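Local coordinates for phosphinothricin N-acetyltransferase (Brucella ovis, PDB 5DWM), which probably transfers an acetyl group from acetyl-CoA to phosphinothricin or a related amine, as a member of the GNAT family, at residues 108-111 with 112-116; 41-45 with 46-50. All coordinates share one frame; numbering follows the deposited sequence.

Contact 1 and contact 2 are both local, one along the middle of helix 105-119 and the other at the start of helix 45-58. Their centres lie about 24 Å apart, on opposite sides of the chain's centre, and they share no secondary-structure element. Contact 1 is partly buried: leucines face the central sheet beside residues that bind acetyl-CoA, while Arg111 is exposed. Contact 2 is a surface contact away from that site, with Met48 as its one buried residue. Main-chain bonds run through both; to these 108-116 adds packing among leucine and isoleucine side chains, whereas 41-50 adds a threonine cap and a proline-methionine contact.

Contact 1: 108-111 with 112-116; sequences LLLR and ELIAR
Leu110 takes the side chain of Ile114, one turn on, over its carbonyl oxygen and against its own branch point. The Ile114 amide donates to Leu110 O at 2.8 Å and nearly straight (169°), approaching from somewhat out of the carbonyl plane. The same oxygen is covered by the isoleucine side chain: with CG1 lying beside its own backbone N (chi1 -68°), Ile114 CG1 comes to 3.1 Å from Leu110 O, a tight fit. Beyond it, Ile114 CD1 reaches 4.0 Å from Leu110 CG, the two side chains crossing at a slant. Leu113 CD2 stands 4.4 Å from Leu110 CD1, a looser contact. Arg111 and Glu112 carry the contact round the helix. Arg111 closes the next turn through its carbonyl, with Ala115 N 3.1 Å from Arg111 O, and its CB lies against the Glu112 amide. That amide donates to Leu108 O over 3.3 Å, a longer bond than its neighbours, and Glu112 CB sits 3.7 Å from that same Leu108 O. These residues belong to helix 105-119 of the GNAT fold, the crossover between parallel strands 89-96 and 124-129. The acetyl-CoA-binding segment with Gly102 and Gly104 runs into this helix, whose own Gly106 and Lys107 also bind the cofactor. Leu110 packs on Ile94 and Leu109 on Ile96, both acetyl-CoA-binding residues, so the leucine face of the helix backs the strand that lines the cofactor site. Glu112 borders Leu63 and Ile12, whereas Arg111 is exposed. Although adjacent, the two charged side chains diverge: a bend at chi3 (-63°) sends the arginine's guanidinium back toward the N-terminal end of the helix, away from the glutamate.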
# COMPACT_ATOMS: atom_id res chain seq x y z
N LEU A 108 -24.97 2.62 3.11
CA LEU A 108 -25.64 1.48 2.48
C LEU A 108 -24.65 0.65 1.68
O LEU A 108 -24.67 -0.59 1.75
CB LEU A 108 -26.77 1.94 1.56
CG LEU A 108 -28.01 2.54 2.20
CD1 LEU A 108 -28.96 2.99 1.08
CD2 LEU A 108 -28.67 1.51 3.12
N LEU A 109 -23.78 1.31 0.92
CA LEU A 109 -22.81 0.61 0.09
C LEU A 109 -21.81 -0.15 0.95
O LEU A 109 -21.51 -1.32 0.69
CB LEU A 109 -22.07 1.60 -0.81
CG LEU A 109 -22.81 2.00 -2.08
CD1 LEU A 109 -22.17 3.22 -2.73
CD2 LEU A 109 -22.86 0.85 -3.05
N LEU A 110 -21.26 0.52 1.97
CA LEU A 110 -20.19 -0.10 2.76
C LEU A 110 -20.73 -1.24 3.61
O LEU A 110 -20.07 -2.27 3.76
CB LEU A 110 -19.49 0.96 3.62
CG LEU A 110 -18.28 0.52 4.46
CD1 LEU A 110 -17.24 -0.22 3.62
CD2 LEU A 110 -17.66 1.74 5.14
N ARG A 111 -21.95 -1.09 4.15
CA ARG A 111 -22.54 -2.20 4.89
C ARG A 111 -22.64 -3.45 4.01
O ARG A 111 -22.28 -4.55 4.45
CB ARG A 111 -23.91 -1.81 5.44
CG ARG A 111 -24.62 -2.97 6.11
CD ARG A 111 -25.74 -2.50 7.03
NE ARG A 111 -25.23 -1.70 8.13
CZ ARG A 111 -25.52 -0.42 8.33
NH1 ARG A 111 -26.33 0.21 7.49
NH2 ARG A 111 -25.00 0.23 9.36
N GLU A 112 -23.09 -3.29 2.77
CA GLU A 112 -23.23 -4.46 1.90
C GLU A 112 -21.86 -4.98 1.46
O GLU A 112 -21.66 -6.19 1.35
CB GLU A 112 -24.14 -4.14 0.71
CG GLU A 112 -24.41 -5.32 -0.22
CD GLU A 112 -25.10 -6.49 0.46
OE1 GLU A 112 -24.98 -7.63 -0.04
OE2 GLU A 112 -25.76 -6.28 1.50
N LEU A 113 -20.90 -4.07 1.21
CA LEU A 113 -19.55 -4.51 0.86
C LEU A 113 -18.93 -5.32 1.98
O LEU A 113 -18.31 -6.37 1.74
CB LEU A 113 -18.68 -3.30 0.52
CG LEU A 113 -17.34 -3.64 -0.12
CD1 LEU A 113 -17.53 -4.09 -1.56
CD2 LEU A 113 -16.40 -2.45 -0.07
N ILE A 114 -19.09 -4.87 3.23
CA ILE A 114 -18.62 -5.62 4.39
C ILE A 114 -19.23 -7.02 4.40
O ILE A 114 -18.53 -8.02 4.64
CB ILE A 114 -18.92 -4.86 5.70
CG1 ILE A 114 -18.08 -3.59 5.80
CG2 ILE A 114 -18.71 -5.76 6.92
CD1 ILE A 114 -18.54 -2.66 6.92
N ALA A 115 -20.53 -7.11 4.14
CA ALA A 115 -21.19 -8.42 4.10
C ALA A 115 -20.60 -9.32 3.02
O ALA A 115 -20.34 -10.50 3.26
CB ALA A 115 -22.71 -8.26 3.91
N ARG A 116 -20.37 -8.78 1.82
CA ARG A 116 -19.85 -9.60 0.73
C ARG A 116 -18.41 -10.03 1.00
O ARG A 116 -18.05 -11.19 0.75
CB ARG A 116 -19.97 -8.85 -0.60
CG ARG A 116 -21.42 -8.59 -1.04
CD ARG A 116 -22.08 -9.85 -1.56
NE ARG A 116 -21.37 -10.39 -2.72
CZ ARG A 116 -21.61 -10.04 -3.98
NH1 ARG A 116 -22.54 -9.14 -4.25
NH2 ARG A 116 -20.91 -10.58 -4.96

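Contact 2: 41-45 with 46-50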
# COMPACT_ATOMS: atom_id res chain seq x y z
N GLU A 41 -5.61 13.18 -13.48
CA GLU A 41 -6.32 13.19 -14.75
C GLU A 41 -7.39 12.11 -14.73
O GLU A 41 -7.05 10.93 -14.53
CB GLU A 41 -5.32 12.91 -15.87
CG GLU A 41 -5.90 12.83 -17.25
CD GLU A 41 -4.85 12.46 -18.28
OE1 GLU A 41 -3.68 12.87 -18.10
OE2 GLU A 41 -5.18 11.75 -19.25
N PRO A 42 -8.66 12.45 -14.90
CA PRO A 42 -9.73 11.45 -14.86
C PRO A 42 -9.50 10.36 -15.90
O PRO A 42 -9.22 10.66 -17.07
CB PRO A 42 -10.99 12.27 -15.19
CG PRO A 42 -10.67 13.64 -14.74
CD PRO A 42 -9.19 13.82 -15.03
N PRO A 43 -9.59 9.09 -15.50
CA PRO A 43 -9.50 8.00 -16.47
C PRO A 43 -10.66 8.03 -17.46
O PRO A 43 -11.75 8.54 -17.17
CB PRO A 43 -9.58 6.74 -15.60
CG PRO A 43 -9.21 7.19 -14.21
CD PRO A 43 -9.71 8.61 -14.11
N THR A 44 -10.42 7.47 -18.64
CA THR A 44 -11.50 7.29 -19.60
C THR A 44 -12.44 6.17 -19.13
O THR A 44 -12.11 5.35 -18.26
CB THR A 44 -10.93 6.87 -20.96
OG1 THR A 44 -10.15 5.67 -20.79
CG2 THR A 44 -10.05 7.98 -21.56
N MET A 45 -13.61 6.12 -19.77
CA MET A 45 -14.49 4.97 -19.57
C MET A 45 -13.79 3.67 -19.95
O MET A 45 -13.97 2.64 -19.29
CB MET A 45 -15.77 5.17 -20.37
CG MET A 45 -16.88 4.25 -19.99
SD MET A 45 -18.36 4.60 -20.95
CE MET A 45 -18.45 6.38 -20.84
N ASP A 46 -12.98 3.71 -21.02
CA ASP A 46 -12.25 2.52 -21.45
C ASP A 46 -11.37 2.00 -20.33
O ASP A 46 -11.34 0.80 -20.04
CB ASP A 46 -11.41 2.84 -22.68
CG ASP A 46 -12.20 3.57 -23.76
OD1 ASP A 46 -12.48 2.97 -24.82
OD2 ASP A 46 -12.52 4.76 -23.54
N GLU A 47 -10.62 2.91 -19.69
CA GLU A 47 -9.73 2.54 -18.60
C GLU A 47 -10.52 2.06 -17.38
O GLU A 47 -10.13 1.07 -16.73
CB GLU A 47 -8.82 3.72 -18.26
CG GLU A 47 -7.99 3.57 -17.00
CD GLU A 47 -6.97 2.45 -17.06
OE1 GLU A 47 -6.61 1.99 -18.17
OE2 GLU A 47 -6.53 2.03 -15.97
N MET A 48 -11.63 2.72 -17.05
CA MET A 48 -12.44 2.27 -15.92
C MET A 48 -12.99 0.88 -16.16
O MET A 48 -12.97 0.03 -15.26
CB MET A 48 -13.56 3.27 -15.60
CG MET A 48 -13.03 4.63 -15.11
SD MET A 48 -12.17 4.54 -13.52
CE MET A 48 -13.56 4.27 -12.39
N ALA A 49 -13.46 0.60 -17.38
CA ALA A 49 -13.96 -0.74 -17.68
C ALA A 49 -12.87 -1.79 -17.51
O ALA A 49 -13.12 -2.89 -17.00
CB ALA A 49 -14.51 -0.78 -19.10
N LYS A 50 -11.64 -1.47 -17.93
CA LYS A 50 -10.53 -2.40 -17.76
C LYS A 50 -10.25 -2.64 -16.28
O LYS A 50 -10.02 -3.79 -15.87
CB LYS A 50 -9.28 -1.85 -18.46
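Ala49 N reaches Met45 O over 2.8 Å in a nearly straight bond (164°), while Ala49 CB lies alongside the same oxygen. One residue earlier, Thr44 provides two acceptors to the opening turn. Its carbonyl oxygen, Thr44 O, receives Met48 N at 2.9 Å, and its hydroxyl oxygen, Thr44 OG1, receives Glu47 N at 3.0 Å. Thr44 is thus the N-cap of helix 45-58: a chi1 of 57° sets OG1 between the backbone N and the carbonyl carbon, turned toward an amide that has no preceding helical turn to supply its acceptor. Glu47 CB passes close to the capping hydroxyl, and the carboxylate continues away to a salt bridge with Arg51, one turn on. Asp46 also borders the cap, its OD2 3.7 Å from Thr44 CB; a negative charge here would be expected to suit the positive end of the helix dipole. An apolar contact spans the cap as well. Pro43, just before the N-cap, meets Met48, the fourth residue after the N-cap, with Pro43 CB and CG each 4.0 Å from Met48 SD, as in a hydrophobic staple. Pro43 CB also touches Glu47 CG at 3.8 Å. Met48 CG, beside its backbone N (chi1 -66°), lies 3.4 Å from Thr44 O, and bends at chi2 and chi3 carry SD to Pro43. One side of the turn and the loop before it meet helix 20-33: Pro42 packs on Thr28 and Leu32, Met48 on Thr24 and Met45 on Ile20, joining the start of helix 45-58 to the helix that precedes it.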